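Side-chain contacts in Rubredoxin\:oxygen oxidoreductase (Desulfovibrio gigas, PDB 1E5D), which catalyses the four-electron reduction of dioxygen to two water molecules, using a diiron centre and a flavin mononucleotide cofactor: residues A[140-143]-A[144-147]; A[192-196]-A[197-201]; A[203-206]-A[207-211]; A[240-243]-A[244-248]. All coordinates share one frame; numbering follows the deposited sequence.

Interaction 1 (A[140-143]-A[144-147]); sequences YETR and MLHW. With FMN (flavin mononucleotide), chain F; FEO (mu-oxo-diiron), chain D.
The indole of W147, whose carbonyl O lies 3.8 Å from R143 C, turns an edge to the flavin, with FMN C9 near its plane and 3.2 Å from W147 NE1. Farther round, W147 CZ2 comes to 3.5 Å from FMN O3'. The same indole meets H79 and W347 of the second subunit edge-to-face. The imidazole of H146 has the diiron bridging oxygen at its edge, while the flavin methyl C8M approaches obliquely. With its ring set between its N and carbonyl carbon (chi1 62°), H146 ligates iron FE2 through NE2 at 2.1 Å, alongside H79, E81 and D165.

The two ring-bearing residues come directly after a type II beta turn, T142 to L145, following strand 136-141. Its closing bond, L145 N to T142 O, is weak (3.1 Å, 127° at the hydrogen), as is M144 N to W147 O, and L145 CB rests 3.2 Å from T142 O. T142 OG1 is held by S150, and a cis peptide precedes H146. R143 NH1 reaches back to E141 OE1 at 3.0 Å in a salt bridge.

Consecutive residues thus touch iron and flavin, consistent with electron transfer from the cofactor, held by the second subunit, to the diiron site.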
loop_
_atom_site.group_PDB
_atom_site.type_symbol
_atom_site.label_atom_id
_atom_site.label_comp_id
_atom_site.label_asym_id
_atom_site.label_seq_id
_atom_site.Cartn_x
_atom_site.Cartn_y
_atom_site.Cartn_z
ATOM N N TYR A 140 16.386 -15.025 -31.203
ATOM C CA TYR A 140 16.475 -15.941 -30.067
ATOM C C TYR A 140 15.292 -15.736 -29.128
ATOM O O TYR A 140 14.823 -14.617 -28.913
ATOM C CB TYR A 140 17.806 -15.777 -29.326
ATOM C CG TYR A 140 18.981 -16.217 -30.170
ATOM C CD1 TYR A 140 19.145 -17.557 -30.507
ATOM C CD2 TYR A 140 19.914 -15.301 -30.632
ATOM C CE1 TYR A 140 20.214 -17.971 -31.280
ATOM C CE2 TYR A 140 20.984 -15.707 -31.406
ATOM C CZ TYR A 140 21.126 -17.040 -31.726
ATOM O OH TYR A 140 22.195 -17.436 -32.497
ATOM N N GLU A 141 14.812 -16.849 -28.576
ATOM C CA GLU A 141 13.698 -16.773 -27.639
ATOM C C GLU A 141 14.222 -16.639 -26.212
ATOM O O GLU A 141 15.213 -17.251 -25.817
ATOM C CB GLU A 141 12.797 -17.995 -27.762
ATOM C CG GLU A 141 12.100 -18.127 -29.108
ATOM C CD GLU A 141 11.085 -19.253 -29.123
ATOM O OE1 GLU A 141 11.222 -20.214 -28.337
ATOM O OE2 GLU A 141 10.139 -19.170 -29.931
ATOM N N THR A 142 13.519 -15.811 -25.452
ATOM C CA THR A 142 13.882 -15.507 -24.077
ATOM C C THR A 142 12.624 -15.499 -23.216
ATOM O O THR A 142 12.356 -14.523 -22.520
ATOM C CB THR A 142 14.609 -14.157 -23.977
ATOM O OG1 THR A 142 13.988 -13.185 -24.831
ATOM C CG2 THR A 142 16.042 -14.282 -24.479
ATOM N N ARG A 143 11.867 -16.596 -23.291
ATOM C CA ARG A 143 10.621 -16.721 -22.546
ATOM C C ARG A 143 10.833 -16.373 -21.069
ATOM O O ARG A 143 11.890 -16.693 -20.526
ATOM C CB ARG A 143 10.020 -18.119 -22.686
ATOM C CG ARG A 143 10.299 -18.796 -24.014
ATOM C CD ARG A 143 9.064 -19.045 -24.856
ATOM N NE ARG A 143 8.625 -20.428 -24.859
ATOM C CZ ARG A 143 8.416 -21.264 -25.861
ATOM N NH1 ARG A 143 8.598 -20.924 -27.130
ATOM N NH2 ARG A 143 8.004 -22.505 -25.597
ATOM N N MET A 144 9.831 -15.733 -20.487
ATOM C CA MET A 144 9.745 -15.235 -19.130
ATOM C C MET A 144 10.848 -14.231 -18.798
ATOM O O MET A 144 11.260 -14.096 -17.650
ATOM C CB MET A 144 9.784 -16.377 -18.106
ATOM C CG MET A 144 8.625 -17.354 -18.285
ATOM S SD MET A 144 7.131 -16.546 -18.885
ATOM C CE MET A 144 6.721 -15.524 -17.471
ATOM N N LEU A 145 11.315 -13.529 -19.820
ATOM C CA LEU A 145 12.245 -12.423 -19.634
ATOM C C LEU A 145 11.717 -11.169 -20.328
ATOM O O LEU A 145 12.298 -10.763 -21.340
ATOM C CB LEU A 145 13.625 -12.765 -20.177
ATOM C CG LEU A 145 14.412 -13.851 -19.447
ATOM C CD1 LEU A 145 15.824 -13.941 -20.012
ATOM C CD2 LEU A 145 14.466 -13.587 -17.951
ATOM N N HIS A 146 10.651 -10.574 -19.818
ATOM C CA HIS A 146 9.966 -10.988 -18.607
ATOM C C HIS A 146 8.562 -11.504 -18.877
ATOM O O HIS A 146 7.804 -11.771 -17.948
ATOM C CB HIS A 146 9.876 -9.793 -17.650
ATOM C CG HIS A 146 9.082 -8.688 -18.283
ATOM N ND1 HIS A 146 7.746 -8.477 -18.048
ATOM C CD2 HIS A 146 9.465 -7.738 -19.160
ATOM C CE1 HIS A 146 7.338 -7.434 -18.752
ATOM N NE2 HIS A 146 8.364 -6.965 -19.438
ATOM N N TRP A 147 8.189 -11.656 -20.139
ATOM C CA TRP A 147 6.921 -12.278 -20.516
ATOM C C TRP A 147 7.183 -13.517 -21.374
ATOM O O TRP A 147 8.273 -13.706 -21.913
ATOM C CB TRP A 147 6.037 -11.307 -21.287
ATOM C CG TRP A 147 5.219 -10.358 -20.483
ATOM C CD1 TRP A 147 5.315 -10.083 -19.149
ATOM C CD2 TRP A 147 4.154 -9.535 -20.987
ATOM N NE1 TRP A 147 4.377 -9.143 -18.783
ATOM C CE2 TRP A 147 3.652 -8.790 -19.897
ATOM C CE3 TRP A 147 3.583 -9.357 -22.247
ATOM C CZ2 TRP A 147 2.602 -7.884 -20.045
ATOM C CZ3 TRP A 147 2.542 -8.462 -22.396
ATOM C CH2 TRP A 147 2.066 -7.737 -21.294
HETATM N N1 FMN F . 0.447 -12.242 -16.190
HETATM C C2 FMN F . 0.120 -13.319 -15.485
HETATM O O2 FMN F . -0.726 -14.087 -15.853
HETATM N N3 FMN F . 0.948 -13.771 -14.428
HETATM C C4 FMN F . 1.953 -12.978 -13.922
HETATM O O4 FMN F . 2.477 -13.348 -12.893
HETATM C C4A FMN F . 2.055 -11.632 -14.468
HETATM N N5 FMN F . 3.066 -10.815 -14.085
HETATM C C5A FMN F . 3.164 -9.594 -14.685
HETATM C C6 FMN F . 3.993 -8.620 -14.076
HETATM C C7 FMN F . 4.267 -7.442 -14.734
HETATM C C7M FMN F . 5.303 -6.482 -14.211
HETATM C C8 FMN F . 3.456 -7.040 -15.849
HETATM C C8M FMN F . 3.769 -5.781 -16.618
HETATM C C9 FMN F . 2.560 -7.961 -16.406
HETATM C C9A FMN F . 2.319 -9.167 -15.741
HETATM N N10 FMN F . 1.339 -10.100 -16.196
HETATM C C10 FMN F . 1.166 -11.268 -15.570
HETATM C "C1'" FMN F . 0.522 -9.735 -17.380
HETATM C "C2'" FMN F . -0.682 -8.844 -16.997
HETATM O "O2'" FMN F . -1.509 -9.577 -16.096
HETATM C "C3'" FMN F . -1.468 -8.564 -18.265
HETATM O "O3'" FMN F . -0.698 -7.660 -19.059
HETATM C "C4'" FMN F . -2.798 -7.873 -17.920
HETATM O "O4'" FMN F . -3.586 -7.681 -19.104
HETATM C "C5'" FMN F . -2.451 -6.516 -17.322
HETATM O "O5'" FMN F . -3.789 -5.844 -16.868
HETATM P P FMN F . -3.917 -4.349 -16.669
HETATM O O1P FMN F . -5.248 -4.178 -15.926
HETATM O O2P FMN F . -2.776 -3.783 -16.113
HETATM O O3P FMN F . -4.086 -3.706 -17.969
HETATM FE FE1 FEO D . 9.227 -2.279 -21.537
HETATM FE FE2 FEO D . 7.982 -5.238 -20.539
HETATM O O FEO D . 7.813 -3.300 -21.681
HETATM O O HOH W 1 9.189 -2.092 -23.961
#

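Interaction 2 (A[192-196]-A[197-201]); sequences EYYAN and IVNPY. With OXY (oxygen molecule), chain E.
I197 lays its CG2 methyl over one face of the Y193 ring, 3.9 Å from the centroid and 16° off the normal, a CH-pi contact. The same methyl sits 3.0 Å from Y193 O, a tight fit between ring and backbone. With CG1 swung opposite its own N (chi1 176°), I197 sends CD1 to 3.6 Å from O2 of the bound oxygen molecule, whose O1 is reached weakly by Y193 OH at 3.3 Å. One residue along, the Y194 ring carries V198 CB on a face, and V198 CG1 presses on Y194 CE1 at 3.3 Å; the amide of N199 stands nearly upright to that ring, its OD1 3.6 Å from Y194 CE2.

Helix 183-198 has a wider pi-type turn at 194-196, and a short 3-10 segment, 199-200, follows. Y194 O takes three donors, the backbone N atoms of I197, V198 and N199, of which I197 N comes from well above the carbonyl plane.

In the next shell, N196 ND2 bonds to E192 O at 3.1 Å almost straight (173°), in the carbonyl plane on a lone pair, while N196 OD1 accepts from Y328. Y194 OH pairs with T205, and its ring meets that of Y243 edge-to-face.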
loop_
_atom_site.group_PDB
_atom_site.type_symbol
_atom_site.label_atom_id
_atom_site.label_comp_id
_atom_site.label_asym_id
_atom_site.label_seq_id
_atom_site.Cartn_x
_atom_site.Cartn_y
_atom_site.Cartn_z
ATOM N N GLU A 192 17.959 -1.509 -10.356
ATOM C CA GLU A 192 16.605 -1.110 -9.977
ATOM C C GLU A 192 15.613 -1.697 -10.970
ATOM O O GLU A 192 14.535 -2.164 -10.629
ATOM C CB GLU A 192 16.459 0.405 -9.915
ATOM C CG GLU A 192 17.256 1.039 -8.784
ATOM C CD GLU A 192 16.941 2.516 -8.617
ATOM O OE1 GLU A 192 16.323 3.076 -9.551
ATOM O OE2 GLU A 192 17.308 3.083 -7.562
ATOM N N TYR A 193 16.034 -1.659 -12.231
ATOM C CA TYR A 193 15.197 -2.250 -13.265
ATOM C C TYR A 193 15.114 -3.759 -13.077
ATOM O O TYR A 193 14.020 -4.330 -13.028
ATOM C CB TYR A 193 15.729 -1.887 -14.658
ATOM C CG TYR A 193 14.749 -2.389 -15.702
ATOM C CD1 TYR A 193 13.611 -1.653 -15.996
ATOM C CD2 TYR A 193 14.958 -3.588 -16.368
ATOM C CE1 TYR A 193 12.711 -2.105 -16.942
ATOM C CE2 TYR A 193 14.059 -4.047 -17.316
ATOM C CZ TYR A 193 12.940 -3.298 -17.596
ATOM O OH TYR A 193 12.033 -3.738 -18.532
ATOM N N TYR A 194 16.258 -4.434 -12.956
ATOM C CA TYR A 194 16.230 -5.879 -12.777
ATOM C C TYR A 194 15.398 -6.274 -11.558
ATOM O O TYR A 194 14.545 -7.159 -11.643
ATOM C CB TYR A 194 17.642 -6.480 -12.614
ATOM C CG TYR A 194 17.634 -7.994 -12.681
ATOM C CD1 TYR A 194 17.758 -8.630 -13.911
ATOM C CD2 TYR A 194 17.503 -8.796 -11.552
ATOM C CE1 TYR A 194 17.751 -10.009 -14.000
ATOM C CE2 TYR A 194 17.493 -10.172 -11.630
ATOM C CZ TYR A 194 17.619 -10.779 -12.861
ATOM O OH TYR A 194 17.611 -12.151 -12.965
ATOM N N ALA A 195 15.701 -5.646 -10.429
ATOM C CA ALA A 195 15.136 -6.085 -9.159
ATOM C C ALA A 195 13.614 -6.058 -9.154
ATOM O O ALA A 195 13.002 -6.903 -8.493
ATOM C CB ALA A 195 15.681 -5.234 -8.013
ATOM N N ASN A 196 13.030 -5.104 -9.877
ATOM C CA ASN A 196 11.576 -4.946 -9.835
ATOM C C ASN A 196 10.811 -5.552 -10.991
ATOM O O ASN A 196 9.576 -5.467 -10.981
ATOM C CB ASN A 196 11.247 -3.446 -9.735
ATOM C CG ASN A 196 11.557 -3.000 -8.311
ATOM O OD1 ASN A 196 10.754 -3.239 -7.407
ATOM N ND2 ASN A 196 12.721 -2.387 -8.154
ATOM N N ILE A 197 11.458 -6.173 -11.980
ATOM C CA ILE A 197 10.638 -6.859 -12.979
ATOM C C ILE A 197 11.199 -8.201 -13.434
ATOM O O ILE A 197 10.428 -9.124 -13.709
ATOM C CB ILE A 197 10.422 -5.979 -14.223
ATOM C CG1 ILE A 197 9.649 -6.705 -15.329
ATOM C CG2 ILE A 197 11.738 -5.430 -14.722
ATOM C CD1 ILE A 197 8.412 -5.955 -15.780
ATOM N N VAL A 198 12.513 -8.354 -13.530
ATOM C CA VAL A 198 13.069 -9.617 -14.009
ATOM C C VAL A 198 13.386 -10.590 -12.878
ATOM O O VAL A 198 13.490 -11.795 -13.128
ATOM C CB VAL A 198 14.360 -9.385 -14.822
ATOM C CG1 VAL A 198 14.820 -10.680 -15.466
ATOM C CG2 VAL A 198 14.140 -8.324 -15.887
ATOM N N ASN A 199 13.550 -10.119 -11.653
ATOM C CA ASN A 199 14.005 -10.937 -10.546
ATOM C C ASN A 199 13.316 -12.280 -10.388
ATOM O O ASN A 199 13.985 -13.301 -10.177
ATOM C CB ASN A 199 13.840 -10.182 -9.217
ATOM C CG ASN A 199 14.899 -10.678 -8.243
ATOM O OD1 ASN A 199 16.050 -10.244 -8.307
ATOM N ND2 ASN A 199 14.489 -11.586 -7.367
ATOM N N PRO A 200 12.001 -12.389 -10.468
ATOM C CA PRO A 200 11.398 -13.725 -10.311
ATOM C C PRO A 200 11.885 -14.711 -11.370
ATOM O O PRO A 200 11.753 -15.924 -11.165
ATOM C CB PRO A 200 9.899 -13.473 -10.479
ATOM C CG PRO A 200 9.824 -12.162 -11.197
ATOM C CD PRO A 200 10.988 -11.353 -10.681
ATOM N N TYR A 201 12.441 -14.240 -12.477
ATOM C CA TYR A 201 12.931 -15.113 -13.542
ATOM C C TYR A 201 14.450 -15.130 -13.595
ATOM O O TYR A 201 15.083 -15.157 -14.643
ATOM C CB TYR A 201 12.339 -14.681 -14.890
ATOM C CG TYR A 201 10.855 -14.400 -14.752
ATOM C CD1 TYR A 201 9.957 -15.456 -14.660
ATOM C CD2 TYR A 201 10.378 -13.099 -14.708
ATOM C CE1 TYR A 201 8.604 -15.216 -14.533
ATOM C CE2 TYR A 201 9.026 -12.851 -14.580
ATOM C CZ TYR A 201 8.154 -13.914 -14.493
ATOM O OH TYR A 201 6.806 -13.672 -14.362
HETATM O O1 OXY E . 8.864 -3.095 -19.095
HETATM O O2 OXY E . 8.144 -3.254 -18.148
#

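Interaction 3 (A[203-206]-A[207-211]); sequences PQTL and KAIET
T205 and I209 sit one turn apart on helix 202-214, an alpha helix that packs alongside helix 233-248 in the metallo-beta-lactamase part of the molecule. The side chain of I209 begins against the backbone: CB lies 3.5 Å from T205 O and looks down on L206 O as well. CG1 is placed opposite the carbonyl carbon (chi1 -84°) and so remains beside T205 O, again at 3.5 Å. Beyond it the chain is extended, and CD1 draws off from that oxygen toward the T205 methyl, CG2, at 4.3 Å. The same CD1 tip slots against Y243 and V244 of helix 233-248, so one isoleucine spans its own helix turn and the neighbouring helix.

T205 is turned inward too, and its hydroxyl bonds to Y201 O. The opposite flank is polar, with K207 and E210 directed to solvent.

Regular i to i+4 bonds hold the spacing. A208 N gives its hydrogen to Q204 O at 2.8 Å with an angle of 168°, and A208 CB stays near that oxygen. K207 N points at P203 O from 2.9 Å, nearly along the C=O axis, with the N-H...O angle opened to 172°.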
loop_
_atom_site.group_PDB
_atom_site.type_symbol
_atom_site.label_atom_id
_atom_site.label_comp_id
_atom_site.label_asym_id
_atom_site.label_seq_id
_atom_site.Cartn_x
_atom_site.Cartn_y
_atom_site.Cartn_z
ATOM N N PRO A 203 16.405 -17.714 -12.798
ATOM C CA PRO A 203 16.911 -18.904 -13.503
ATOM C C PRO A 203 16.870 -18.736 -15.017
ATOM O O PRO A 203 17.845 -19.031 -15.707
ATOM C CB PRO A 203 15.961 -20.030 -13.099
ATOM C CG PRO A 203 15.200 -19.539 -11.921
ATOM C CD PRO A 203 15.281 -18.048 -11.912
ATOM N N GLN A 204 15.738 -18.269 -15.540
ATOM C CA GLN A 204 15.674 -18.099 -16.994
ATOM C C GLN A 204 16.753 -17.109 -17.422
ATOM O O GLN A 204 17.342 -17.236 -18.485
ATOM C CB GLN A 204 14.303 -17.625 -17.460
ATOM C CG GLN A 204 13.235 -18.697 -17.359
ATOM C CD GLN A 204 12.677 -18.859 -15.962
ATOM O OE1 GLN A 204 13.329 -18.566 -14.963
ATOM N NE2 GLN A 204 11.442 -19.338 -15.863
ATOM N N THR A 205 16.977 -16.143 -16.531
ATOM C CA THR A 205 17.983 -15.128 -16.803
ATOM C C THR A 205 19.311 -15.817 -17.095
ATOM O O THR A 205 19.980 -15.558 -18.089
ATOM C CB THR A 205 18.154 -14.167 -15.617
ATOM O OG1 THR A 205 16.959 -13.393 -15.433
ATOM C CG2 THR A 205 19.282 -13.186 -15.891
ATOM N N LEU A 206 19.660 -16.718 -16.178
ATOM C CA LEU A 206 20.929 -17.429 -16.301
ATOM C C LEU A 206 20.943 -18.353 -17.513
ATOM O O LEU A 206 21.913 -18.380 -18.272
ATOM C CB LEU A 206 21.210 -18.199 -15.006
ATOM C CG LEU A 206 21.460 -17.307 -13.788
ATOM C CD1 LEU A 206 21.538 -18.166 -12.542
ATOM C CD2 LEU A 206 22.721 -16.480 -13.951
ATOM N N LYS A 207 19.872 -19.112 -17.710
ATOM C CA LYS A 207 19.807 -20.013 -18.858
ATOM C C LYS A 207 19.988 -19.248 -20.164
ATOM O O LYS A 207 20.857 -19.545 -20.984
ATOM C CB LYS A 207 18.478 -20.768 -18.837
ATOM C CG LYS A 207 18.613 -22.264 -19.064
ATOM C CD LYS A 207 18.661 -23.041 -17.760
ATOM C CE LYS A 207 17.376 -23.820 -17.525
ATOM N NZ LYS A 207 17.577 -25.022 -16.666
ATOM N N ALA A 208 19.148 -18.238 -20.364
ATOM C CA ALA A 208 19.177 -17.465 -21.598
ATOM C C ALA A 208 20.564 -16.902 -21.851
ATOM O O ALA A 208 21.076 -16.825 -22.961
ATOM C CB ALA A 208 18.149 -16.344 -21.543
ATOM N N ILE A 209 21.212 -16.471 -20.778
ATOM C CA ILE A 209 22.539 -15.898 -20.994
ATOM C C ILE A 209 23.505 -17.005 -21.372
ATOM O O ILE A 209 24.427 -16.845 -22.163
ATOM C CB ILE A 209 23.011 -15.152 -19.741
ATOM C CG1 ILE A 209 22.473 -13.719 -19.661
ATOM C CG2 ILE A 209 24.523 -15.185 -19.638
ATOM C CD1 ILE A 209 22.764 -13.023 -18.350
ATOM N N GLU A 210 23.285 -18.182 -20.796
ATOM C CA GLU A 210 24.082 -19.344 -21.164
ATOM C C GLU A 210 23.940 -19.636 -22.648
ATOM O O GLU A 210 24.920 -19.811 -23.366
ATOM C CB GLU A 210 23.628 -20.558 -20.365
ATOM C CG GLU A 210 24.686 -21.618 -20.117
ATOM C CD GLU A 210 24.085 -22.812 -19.390
ATOM O OE1 GLU A 210 23.262 -23.514 -20.011
ATOM O OE2 GLU A 210 24.427 -23.029 -18.209
ATOM N N THR A 211 22.690 -19.695 -23.119
ATOM C CA THR A 211 22.520 -20.072 -24.521
ATOM C C THR A 211 22.973 -18.979 -25.468
ATOM O O THR A 211 23.468 -19.264 -26.566
ATOM C CB THR A 211 21.061 -20.477 -24.811
ATOM O OG1 THR A 211 20.353 -19.404 -25.424
ATOM C CG2 THR A 211 20.365 -20.796 -23.499
#

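Interaction 4 (A[240-243]-A[244-248]); sequences VQKY and VEYAE
K242 and E245 run side by side from neighbouring turns of helix 233-248 and join in a salt bridge. K242 NZ gives its stronger bond to E245 OE2 at 3.1 Å, arriving from above the carboxylate plane, and a weak one to E245 OE1 at 3.4 Å. The carboxylate gets there on a fully extended chain, with CG opposite the backbone N (chi1 -180°). E187 lies near the ammonium as well, in a long, weak ion pair, so NZ has acidic groups of two helices around it.

The lysine's aliphatic part is used differently. K242 CB sits over the face of the Y246 ring, 4.3 Å from its centroid, and K242 CD meets Y246 OH at 3.3 Å. That hydroxyl is satisfied by E187. The ring of Y243 approaches Y246 obliquely, with planes at 53° and Y243 CD1 3.8 Å from Y246 CD2; the buried Y243 OH is paired with F167 N.

Backbone donors are met one turn back: V244 N by V240 O, E245 N by Q241 O at 3.0 Å, and A247 N by Y243 O at 2.7 Å.

Such a division, an ion pair on the outer flank and tyrosines within, marks an amphipathic helix; this one packs on helices 183-198 and 202-214 before the chain enters strand 254-259 of the flavodoxin-like sheet.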
loop_
_atom_site.group_PDB
_atom_site.type_symbol
_atom_site.label_atom_id
_atom_site.label_comp_id
_atom_site.label_asym_id
_atom_site.label_seq_id
_atom_site.Cartn_x
_atom_site.Cartn_y
_atom_site.Cartn_z
ATOM N N VAL A 240 26.102 -7.913 -19.273
ATOM C CA VAL A 240 25.866 -9.342 -19.109
ATOM C C VAL A 240 26.469 -9.868 -17.814
ATOM O O VAL A 240 25.874 -10.724 -17.162
ATOM C CB VAL A 240 26.443 -10.137 -20.296
ATOM C CG1 VAL A 240 26.473 -11.622 -19.973
ATOM C CG2 VAL A 240 25.628 -9.854 -21.540
ATOM N N GLN A 241 27.638 -9.346 -17.457
ATOM C CA GLN A 241 28.238 -9.648 -16.169
ATOM C C GLN A 241 27.204 -9.451 -15.061
ATOM O O GLN A 241 26.849 -10.350 -14.309
ATOM C CB GLN A 241 29.420 -8.722 -15.925
ATOM C CG GLN A 241 30.810 -9.318 -15.964
ATOM C CD GLN A 241 31.846 -8.320 -15.459
ATOM O OE1 GLN A 241 31.540 -7.413 -14.683
ATOM N NE2 GLN A 241 33.083 -8.493 -15.912
ATOM N N LYS A 242 26.724 -8.216 -15.010
ATOM C CA LYS A 242 25.765 -7.737 -14.030
ATOM C C LYS A 242 24.495 -8.570 -13.979
ATOM O O LYS A 242 24.060 -8.926 -12.885
ATOM C CB LYS A 242 25.453 -6.267 -14.354
ATOM C CG LYS A 242 26.555 -5.358 -13.809
ATOM C CD LYS A 242 26.338 -5.124 -12.316
ATOM C CE LYS A 242 27.650 -5.157 -11.554
ATOM N NZ LYS A 242 27.471 -4.836 -10.110
ATOM N N TYR A 243 23.911 -8.881 -15.135
ATOM C CA TYR A 243 22.673 -9.656 -15.133
ATOM C C TYR A 243 22.884 -10.994 -14.442
ATOM O O TYR A 243 22.033 -11.451 -13.682
ATOM C CB TYR A 243 22.130 -9.862 -16.559
ATOM C CG TYR A 243 20.995 -8.884 -16.795
ATOM C CD1 TYR A 243 21.211 -7.548 -16.456
ATOM C CD2 TYR A 243 19.770 -9.251 -17.316
ATOM C CE1 TYR A 243 20.220 -6.607 -16.646
ATOM C CE2 TYR A 243 18.773 -8.303 -17.501
ATOM C CZ TYR A 243 19.004 -6.984 -17.163
ATOM O OH TYR A 243 18.027 -6.024 -17.339
ATOM N N VAL A 244 24.041 -11.593 -14.727
ATOM C CA VAL A 244 24.405 -12.840 -14.061
ATOM C C VAL A 244 24.476 -12.621 -12.555
ATOM O O VAL A 244 23.906 -13.346 -11.757
ATOM C CB VAL A 244 25.748 -13.379 -14.582
ATOM C CG1 VAL A 244 26.196 -14.583 -13.762
ATOM C CG2 VAL A 244 25.642 -13.738 -16.054
ATOM N N GLU A 245 25.190 -11.584 -12.152
ATOM C CA GLU A 245 25.250 -11.183 -10.753
ATOM C C GLU A 245 23.865 -10.888 -10.194
ATOM O O GLU A 245 23.506 -11.330 -9.098
ATOM C CB GLU A 245 26.140 -9.951 -10.626
ATOM C CG GLU A 245 26.314 -9.407 -9.220
ATOM C CD GLU A 245 27.263 -8.214 -9.221
ATOM O OE1 GLU A 245 28.096 -8.153 -10.155
ATOM O OE2 GLU A 245 27.168 -7.368 -8.308
ATOM N N TYR A 246 23.057 -10.123 -10.933
ATOM C CA TYR A 246 21.711 -9.857 -10.436
ATOM C C TYR A 246 20.953 -11.167 -10.236
ATOM O O TYR A 246 20.309 -11.340 -9.204
ATOM C CB TYR A 246 20.909 -8.940 -11.371
ATOM C CG TYR A 246 21.531 -7.573 -11.559
ATOM C CD1 TYR A 246 22.356 -7.053 -10.564
ATOM C CD2 TYR A 246 21.316 -6.812 -12.699
ATOM C CE1 TYR A 246 22.944 -5.809 -10.696
ATOM C CE2 TYR A 246 21.905 -5.568 -12.837
ATOM C CZ TYR A 246 22.715 -5.073 -11.836
ATOM O OH TYR A 246 23.316 -3.842 -11.942
ATOM N N ALA A 247 21.017 -12.068 -11.211
ATOM C CA ALA A 247 20.236 -13.298 -11.120
ATOM C C ALA A 247 20.759 -14.226 -10.033
ATOM O O ALA A 247 20.002 -15.047 -9.502
ATOM C CB ALA A 247 20.230 -14.029 -12.459
ATOM N N GLU A 248 22.047 -14.115 -9.706
ATOM C CA GLU A 248 22.643 -15.032 -8.730
ATOM C C GLU A 248 22.254 -14.650 -7.306
ATOM O O GLU A 248 22.150 -15.544 -6.463
ATOM C CB GLU A 248 24.164 -15.112 -8.903
ATOM C CG GLU A 248 24.606 -16.385 -9.602
ATOM C CD GLU A 248 25.989 -16.351 -10.207
ATOM O OE1 GLU A 248 26.757 -15.395 -9.971
ATOM O OE2 GLU A 248 26.332 -17.308 -10.941
#

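The four contacts follow in series along the chain: a loop after strand 136-141, then one contact on each of helices 183-198, 202-214 and 233-248. Interaction 3 is central, with its centre about 10 Å from those of interactions 1 and 4, and L145 packs on A208 and T205. V198 CG1 against T205 OG1 (3.5 Å) joins interaction 2 to interaction 3, and A247 fits among Y194, T205 and L206. Interactions 1 and 4 do not touch, their centres lying about 16 Å apart. H146 and I197 meet beside the iron site; helix 183-198 supplies Y193 and I197 to the oxygen pocket, and the other two helices pack against it farther from the iron.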